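Local atomic coordinates of tRNA delta(2)-isopentenylpyrophosphate transferase (Staphylococcus epidermidis ATCC 12228, PDB entry 3D3Q), a protein that probably transfers a dimethylallyl group from dimethylallyl diphosphate onto the adenine at position 37 of tRNAs that read codons beginning with uridine. Residues L9-G14 / P99-G104; D197-G202 / T309-R314; I201-S206 / L293-M298. All blocks are in the same frame, centred on the assembly; numbering follows the deposited sequence.

Contact 1 of 3, residues L9-G14 / P99-G104; sequences LIVIVG and PIIAGG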
# COMPACT_ATOMS: atom_id res chain seq x y z
N LEU A 9 -7.96 13.61 5.29
CA LEU A 9 -7.29 12.94 4.17
C LEU A 9 -7.71 11.48 4.05
O LEU A 9 -7.76 10.78 5.07
CB LEU A 9 -5.78 12.99 4.36
CG LEU A 9 -4.99 12.32 3.26
CD1 LEU A 9 -4.97 13.19 2.03
CD2 LEU A 9 -3.59 12.09 3.74
N ILE A 10 -8.02 11.01 2.84
CA ILE A 10 -8.38 9.59 2.64
C ILE A 10 -7.18 8.90 2.04
O ILE A 10 -6.53 9.45 1.16
CB ILE A 10 -9.55 9.37 1.61
CG1 ILE A 10 -10.86 9.99 2.10
CG2 ILE A 10 -9.81 7.88 1.45
CD1 ILE A 10 -11.44 9.29 3.30
N VAL A 11 -6.86 7.70 2.52
CA VAL A 11 -5.72 6.96 1.97
C VAL A 11 -6.18 5.53 1.62
O VAL A 11 -6.64 4.77 2.49
CB VAL A 11 -4.51 6.91 2.99
CG1 VAL A 11 -3.27 6.36 2.31
CG2 VAL A 11 -4.22 8.28 3.53
N ILE A 12 -6.05 5.16 0.35
CA ILE A 12 -6.47 3.84 -0.13
C ILE A 12 -5.29 3.06 -0.70
O ILE A 12 -4.92 3.25 -1.87
CB ILE A 12 -7.57 3.98 -1.20
CG1 ILE A 12 -8.71 4.83 -0.66
CG2 ILE A 12 -8.10 2.61 -1.58
CD1 ILE A 12 -9.77 5.18 -1.68
N VAL A 13 -4.71 2.19 0.12
CA VAL A 13 -3.57 1.39 -0.30
C VAL A 13 -4.04 -0.00 -0.65
O VAL A 13 -5.12 -0.40 -0.26
CB VAL A 13 -2.51 1.28 0.81
CG1 VAL A 13 -1.91 2.65 1.12
CG2 VAL A 13 -3.14 0.69 2.06
N GLY A 14 -3.22 -0.74 -1.38
CA GLY A 14 -3.61 -2.09 -1.76
C GLY A 14 -2.73 -2.56 -2.90
O GLY A 14 -2.14 -1.74 -3.60
N PRO A 99 -8.91 15.79 -0.26
CA PRO A 99 -7.65 15.22 -0.72
C PRO A 99 -7.63 13.69 -0.51
O PRO A 99 -7.83 13.20 0.61
CB PRO A 99 -6.63 15.94 0.15
CG PRO A 99 -7.37 16.11 1.42
CD PRO A 99 -8.73 16.55 0.98
N ILE A 100 -7.38 12.96 -1.60
CA ILE A 100 -7.36 11.49 -1.58
C ILE A 100 -6.07 10.99 -2.22
O ILE A 100 -5.74 11.38 -3.33
CB ILE A 100 -8.53 10.91 -2.41
CG1 ILE A 100 -9.85 11.55 -2.00
CG2 ILE A 100 -8.60 9.43 -2.22
CD1 ILE A 100 -10.90 11.47 -3.08
N ILE A 101 -5.35 10.12 -1.52
CA ILE A 101 -4.14 9.57 -2.08
C ILE A 101 -4.39 8.09 -2.39
O ILE A 101 -4.83 7.32 -1.54
CB ILE A 101 -2.92 9.73 -1.13
CG1 ILE A 101 -3.25 9.16 0.24
CG2 ILE A 101 -2.55 11.19 -1.02
CD1 ILE A 101 -2.16 9.38 1.25
N ALA A 102 -4.15 7.73 -3.65
CA ALA A 102 -4.34 6.39 -4.14
C ALA A 102 -2.98 5.75 -4.28
O ALA A 102 -2.05 6.36 -4.82
CB ALA A 102 -5.03 6.43 -5.47
N GLY A 103 -2.87 4.53 -3.78
CA GLY A 103 -1.62 3.79 -3.88
C GLY A 103 -0.56 4.24 -2.91
O GLY A 103 -0.83 4.96 -1.95
N GLY A 104 0.67 3.81 -3.17
CA GLY A 104 1.79 4.15 -2.32
C GLY A 104 2.29 2.95 -1.54
O GLY A 104 1.55 1.99 -1.34
O HOH W 1 -0.84 1.34 -1.85
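Strands 9-13 and 99-102 run parallel, their axes 4.9 Å apart at closest approach and their directions 14° apart, with Ile10, Val11 and Ile12 set opposite Ile100, Ile101 and Ala102. They are two adjoining strands of the central parallel sheet of a P-loop NTPase fold, and the first leads directly into the Walker A loop, predicted to bind ATP from Gly14 onward. Four backbone hydrogen bonds alternate in direction, as a parallel pairing requires: Ile10 N donates to Pro99 O at 3.1 Å and Ile101 N to Ile10 O at 3.0 Å, after which Ile12 N meets Ile101 O and Gly103 N meets Ile12 O. Ile12 thus bonds through its N and O to the residues on either side of Ala102, the usual pattern of a parallel bridge; Gly103, donor of the second bond, already lies past the strand.

On the face with Val11 and Ile101, the isoleucine does most of the touching. Its CG1 sits between the backbone N and the carbonyl carbon (chi1 53°), which swings CD1 across to both methyls of Val11; CD1 to Val11 CG2 measures 3.3 Å. The same CD1 meets Leu9 CD2 at 3.9 Å, the two side chains crossing at about a right angle. The other leucine methyl, CD1, rests against Pro99 CB at 3.7 Å, and both residues are covered by Ile89 of helix 78-94. On the reverse face, Ile10 and Ile100 lie side by side and point the same way, with Ile10 CB 3.9 Å from Ile100 CG2. Helix 20-30 packs here, Ser24 touching Ile12 and Ala102, and Ala28 touching Ile100. Beyond the strand end, Gly14 O accepts a hydrogen bond from Lys20 NZ, while water 1 bridges the segments, accepting from Gly14 N at 3.2 Å and donating to Gly104 O.

Contact 2 of 3, residues D197-G202 / T309-R314; sequences DTLLIG and TQINKR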
# COMPACT_ATOMS: atom_id res chain seq x y z
N ASP A 197 -5.87 13.98 9.67
CA ASP A 197 -6.99 13.23 10.24
C ASP A 197 -7.24 12.12 9.23
O ASP A 197 -8.28 12.10 8.55
CB ASP A 197 -8.23 14.12 10.34
CG ASP A 197 -9.48 13.32 10.68
OD1 ASP A 197 -10.60 13.82 10.46
OD2 ASP A 197 -9.33 12.18 11.17
N THR A 198 -6.30 11.19 9.13
CA THR A 198 -6.35 10.10 8.15
C THR A 198 -7.42 9.03 8.28
O THR A 198 -7.82 8.65 9.37
CB THR A 198 -4.97 9.37 8.06
OG1 THR A 198 -4.82 8.50 9.19
CG2 THR A 198 -3.82 10.39 8.05
N LEU A 199 -7.88 8.57 7.12
CA LEU A 199 -8.87 7.50 7.04
C LEU A 199 -8.18 6.45 6.18
O LEU A 199 -8.50 6.26 5.01
CB LEU A 199 -10.15 8.00 6.37
CG LEU A 199 -11.26 6.98 6.07
CD1 LEU A 199 -11.37 5.92 7.16
CD2 LEU A 199 -12.55 7.73 5.91
N LEU A 200 -7.20 5.78 6.78
CA LEU A 200 -6.40 4.78 6.10
C LEU A 200 -7.12 3.47 5.86
O LEU A 200 -7.43 2.74 6.80
CB LEU A 200 -5.13 4.54 6.89
CG LEU A 200 -4.03 3.70 6.27
CD1 LEU A 200 -3.44 4.40 5.04
CD2 LEU A 200 -2.94 3.48 7.31
N ILE A 201 -7.39 3.17 4.59
CA ILE A 201 -8.08 1.93 4.24
C ILE A 201 -7.24 1.11 3.25
O ILE A 201 -6.56 1.66 2.37
CB ILE A 201 -9.53 2.21 3.68
CG1 ILE A 201 -9.49 2.57 2.22
CG2 ILE A 201 -10.18 3.37 4.40
CD1 ILE A 201 -9.76 1.42 1.34
N GLY A 202 -7.27 -0.21 3.41
CA GLY A 202 -6.51 -1.09 2.54
C GLY A 202 -7.35 -2.24 2.03
O GLY A 202 -8.25 -2.72 2.73
N THR A 309 -19.73 5.05 5.17
CA THR A 309 -20.19 4.98 6.55
C THR A 309 -19.14 5.58 7.46
O THR A 309 -19.45 6.23 8.45
CB THR A 309 -20.42 3.52 6.96
OG1 THR A 309 -21.42 2.95 6.12
CG2 THR A 309 -20.85 3.43 8.42
N GLN A 310 -17.89 5.36 7.10
CA GLN A 310 -16.77 5.87 7.87
C GLN A 310 -16.72 7.39 7.71
O GLN A 310 -16.37 8.10 8.64
CB GLN A 310 -15.47 5.23 7.38
CG GLN A 310 -14.49 4.83 8.47
CD GLN A 310 -14.94 3.64 9.29
OE1 GLN A 310 -14.21 3.16 10.17
NE2 GLN A 310 -16.14 3.15 9.02
N ILE A 311 -17.08 7.90 6.53
CA ILE A 311 -17.06 9.34 6.29
C ILE A 311 -18.26 10.05 6.91
O ILE A 311 -18.20 11.26 7.19
CB ILE A 311 -17.02 9.67 4.77
CG1 ILE A 311 -15.73 9.15 4.15
CG2 ILE A 311 -17.12 11.17 4.57
CD1 ILE A 311 -15.71 9.21 2.65
N ASN A 312 -19.36 9.33 7.10
CA ASN A 312 -20.54 9.93 7.72
C ASN A 312 -20.35 10.08 9.24
O ASN A 312 -21.30 10.36 9.97
CB ASN A 312 -21.82 9.10 7.41
CG ASN A 312 -22.30 9.25 5.96
OD1 ASN A 312 -21.84 10.13 5.21
ND2 ASN A 312 -23.23 8.39 5.56
N LYS A 313 -19.10 9.92 9.71
CA LYS A 313 -18.76 10.10 11.13
C LYS A 313 -17.85 11.33 11.21
O LYS A 313 -18.09 12.24 12.01
CB LYS A 313 -18.03 8.87 11.71
CG LYS A 313 -18.88 7.60 11.78
CD LYS A 313 -20.18 7.85 12.54
CE LYS A 313 -21.30 6.90 12.10
NZ LYS A 313 -22.57 7.09 12.87
N ARG A 314 -16.82 11.35 10.35
CA ARG A 314 -15.87 12.47 10.29
C ARG A 314 -16.62 13.79 10.09
O ARG A 314 -16.06 14.87 10.28
CB ARG A 314 -14.88 12.30 9.12
CG ARG A 314 -13.85 11.20 9.27
CD ARG A 314 -12.84 11.48 10.39
NE ARG A 314 -11.67 10.61 10.26
CZ ARG A 314 -11.70 9.28 10.36
NH1 ARG A 314 -12.83 8.64 10.60
NH2 ARG A 314 -10.58 8.58 10.19
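Arg314 NH2 donates to the backbone oxygen of Thr198 at 2.9 Å, and the same guanidinium reaches Asp197 through NE, 3.0 Å from OD2 in a salt bridge. Thr198 O lies practically in the guanidinium plane, yet relative to the carbonyl plane the donor stands above, 41° out, and so is not on a lone pair. Asp197 OD2 is met on the syn side but from a position tilted out of the carboxylate plane, although the carboxylate and guanidinium planes are only 22° apart. With CG anti to the carbonyl carbon and a bend at chi2, the arginine chain is carried across to the strand, and the two bonds together limit the rotation of its flat group. Helix 300-314 here runs antiparallel to strand 197-204, at 172° and 10.8 Å between the segment axes, as one of the helices flanking the parallel sheet of this P-loop NTPase fold. Leu199 is the apolar part of the contact: its CD1 meets the aliphatic CG of Gln310 at 3.6 Å, and its CD2 meets Ile311 CG1 at 3.9 Å, the latter two side chains crossing at about a right angle. Ile311 also touches Phe31, and Arg314 lies against Phe8.

Contact 3 of 3, residues I201-S206 / L293-M298; sequences IGIEMS and LNKERM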
# COMPACT_ATOMS: atom_id res chain seq x y z
N ILE A 201 -7.39 3.17 4.59
CA ILE A 201 -8.08 1.93 4.24
C ILE A 201 -7.24 1.11 3.25
O ILE A 201 -6.56 1.66 2.37
CB ILE A 201 -9.53 2.21 3.68
CG1 ILE A 201 -9.49 2.57 2.22
CG2 ILE A 201 -10.18 3.37 4.40
CD1 ILE A 201 -9.76 1.42 1.34
N GLY A 202 -7.27 -0.21 3.41
CA GLY A 202 -6.51 -1.09 2.54
C GLY A 202 -7.35 -2.24 2.03
O GLY A 202 -8.25 -2.72 2.73
N ILE A 203 -7.08 -2.68 0.80
CA ILE A 203 -7.81 -3.79 0.20
C ILE A 203 -6.98 -5.05 0.38
O ILE A 203 -5.86 -5.15 -0.12
CB ILE A 203 -8.04 -3.57 -1.28
CG1 ILE A 203 -8.73 -2.23 -1.51
CG2 ILE A 203 -8.88 -4.69 -1.83
CD1 ILE A 203 -8.91 -1.89 -2.98
N GLU A 204 -7.54 -6.02 1.09
CA GLU A 204 -6.84 -7.25 1.38
C GLU A 204 -7.41 -8.46 0.63
O GLU A 204 -8.46 -8.38 0.00
CB GLU A 204 -6.93 -7.51 2.88
CG GLU A 204 -6.12 -8.69 3.38
CD GLU A 204 -6.64 -9.23 4.69
OE1 GLU A 204 -7.81 -9.71 4.70
OE2 GLU A 204 -5.90 -9.17 5.70
N MSE A 205 -6.71 -9.59 0.71
CA MSE A 205 -7.16 -10.80 0.07
C MSE A 205 -6.22 -11.93 0.45
O MSE A 205 -5.11 -11.68 0.90
CB MSE A 205 -7.19 -10.60 -1.45
CG MSE A 205 -5.87 -10.11 -2.00
SE MSE A 205 -6.04 -9.34 -3.77
CE MSE A 205 -6.27 -10.99 -4.75
N SER A 206 -6.68 -13.17 0.29
CA SER A 206 -5.87 -14.33 0.64
C SER A 206 -4.66 -14.44 -0.25
O SER A 206 -4.69 -14.02 -1.40
CB SER A 206 -6.71 -15.61 0.56
OG SER A 206 -6.97 -15.98 -0.79
N LEU A 293 -10.37 -3.90 3.90
CA LEU A 293 -11.60 -4.31 3.23
C LEU A 293 -11.21 -5.58 2.51
O LEU A 293 -10.34 -5.55 1.65
CB LEU A 293 -12.03 -3.27 2.19
CG LEU A 293 -12.31 -1.91 2.79
CD1 LEU A 293 -12.71 -0.91 1.71
CD2 LEU A 293 -13.40 -2.07 3.83
N ASN A 294 -11.85 -6.69 2.86
CA ASN A 294 -11.54 -7.98 2.24
C ASN A 294 -12.14 -8.06 0.82
O ASN A 294 -13.33 -8.26 0.65
CB ASN A 294 -12.07 -9.10 3.14
CG ASN A 294 -11.58 -10.48 2.73
OD1 ASN A 294 -11.70 -11.44 3.49
ND2 ASN A 294 -11.04 -10.59 1.51
N LYS A 295 -11.30 -7.91 -0.19
CA LYS A 295 -11.73 -7.94 -1.57
C LYS A 295 -12.40 -9.26 -1.96
O LYS A 295 -13.15 -9.32 -2.94
CB LYS A 295 -10.54 -7.70 -2.48
CG LYS A 295 -10.89 -7.54 -3.92
CD LYS A 295 -9.82 -8.15 -4.80
CE LYS A 295 -9.49 -7.23 -5.95
NZ LYS A 295 -10.69 -6.60 -6.54
N GLU A 296 -12.15 -10.31 -1.20
CA GLU A 296 -12.74 -11.61 -1.50
C GLU A 296 -14.14 -11.77 -0.92
O GLU A 296 -14.68 -12.88 -0.88
CB GLU A 296 -11.84 -12.72 -0.95
CG GLU A 296 -10.55 -12.90 -1.72
CD GLU A 296 -9.61 -13.90 -1.05
OE1 GLU A 296 -8.58 -14.25 -1.67
OE2 GLU A 296 -9.90 -14.32 0.09
N ARG A 297 -14.73 -10.66 -0.50
CA ARG A 297 -16.05 -10.67 0.12
C ARG A 297 -16.83 -9.39 -0.16
O ARG A 297 -18.03 -9.31 0.08
CB ARG A 297 -15.86 -10.90 1.63
CG ARG A 297 -17.08 -10.71 2.50
CD ARG A 297 -17.15 -9.28 2.96
NE ARG A 297 -17.94 -9.14 4.14
CZ ARG A 297 -18.94 -8.33 4.47
NH1 ARG A 297 -19.48 -7.38 3.70
NH2 ARG A 297 -19.39 -8.50 5.70
N MSE A 298 -16.15 -8.39 -0.70
CA MSE A 298 -16.78 -7.13 -1.00
C MSE A 298 -16.52 -6.72 -2.44
O MSE A 298 -15.54 -7.13 -3.05
CB MSE A 298 -16.26 -6.05 -0.08
CG MSE A 298 -16.71 -6.19 1.35
SE MSE A 298 -15.95 -4.77 2.45
CE MSE A 298 -14.72 -5.86 3.52
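The carboxylate of Glu296 is the flat group that turns an edge atom, OE1, to the other segment, where Ser206 N and OG lie closest. That oxygen crowds another atom of the model, so its bonds to Ser206 are doubtful, and the same caution applies to its hydrogen bond with Thr209 OG1. The backbone is better defined: Leu293 N donates to Gly202 O at 2.7 Å, Glu204 N to Leu293 O at 2.9 Å and Lys295 N to Glu204 O at 2.9 Å. This is the parallel pairing of strand 197-204 with 291-294, an outermost strand of the P-loop NTPase sheet, with Ile203 opposite Leu293 and Glu204 opposite Asn294. The last two bonds flank Asn294 and define its bridge with Glu204; Lys295 lies just past the strand.

Ile203 CG2 lies 3.5 Å from Lys295 CB, the two side chains crossing obliquely. Ile201 CD1 comes to 3.8 Å from Leu293 CD1; its CG1, set between backbone N and carbonyl carbon (chi1 82°), turns the tip that way. Farther on, the side chain of Met205, a selenomethionine, lies beside that of Lys295, with Met205 SE 4.1 Å from Lys295 CD. Glu204 projects from the face opposite Ile203 and Leu293, where its OE2 forms a salt bridge with Lys285 NZ.

Ser206 is the N-cap of helix 207-224, its OG bonded to Thr209 N, and that helix also covers Met205 through Leu210 and Arg213. Helix 300-314 touches Leu293 through Met303, and helix 20-30, which begins with the P-loop's Lys20, meets Ile201 and Ile203.

Overall arrangement
All three contacts involve one parallel sheet, read outward from its middle. Contact 1 is the buried core, a pairing of two central strands; strand 8-13 is in turn joined to 197-204, with Val11 O 2.8 Å from Ile201 N, a probable hydrogen bond. Contacts 2 and 3 share strand 197-204, including Ile201 and Gly202, but use different ends of it: contact 3 pairs its later residues with the edge strand 291-294, whereas contact 2 packs its start against the C-terminal helix. The chemistry follows: backbone hydrogen bonds with aliphatic side chains in contact 1, backbone bonds with polar side chains at the margin in the partly buried contact 3, and side-chain bonds of Arg314 beside a buried leucine in contact 2, at the surface.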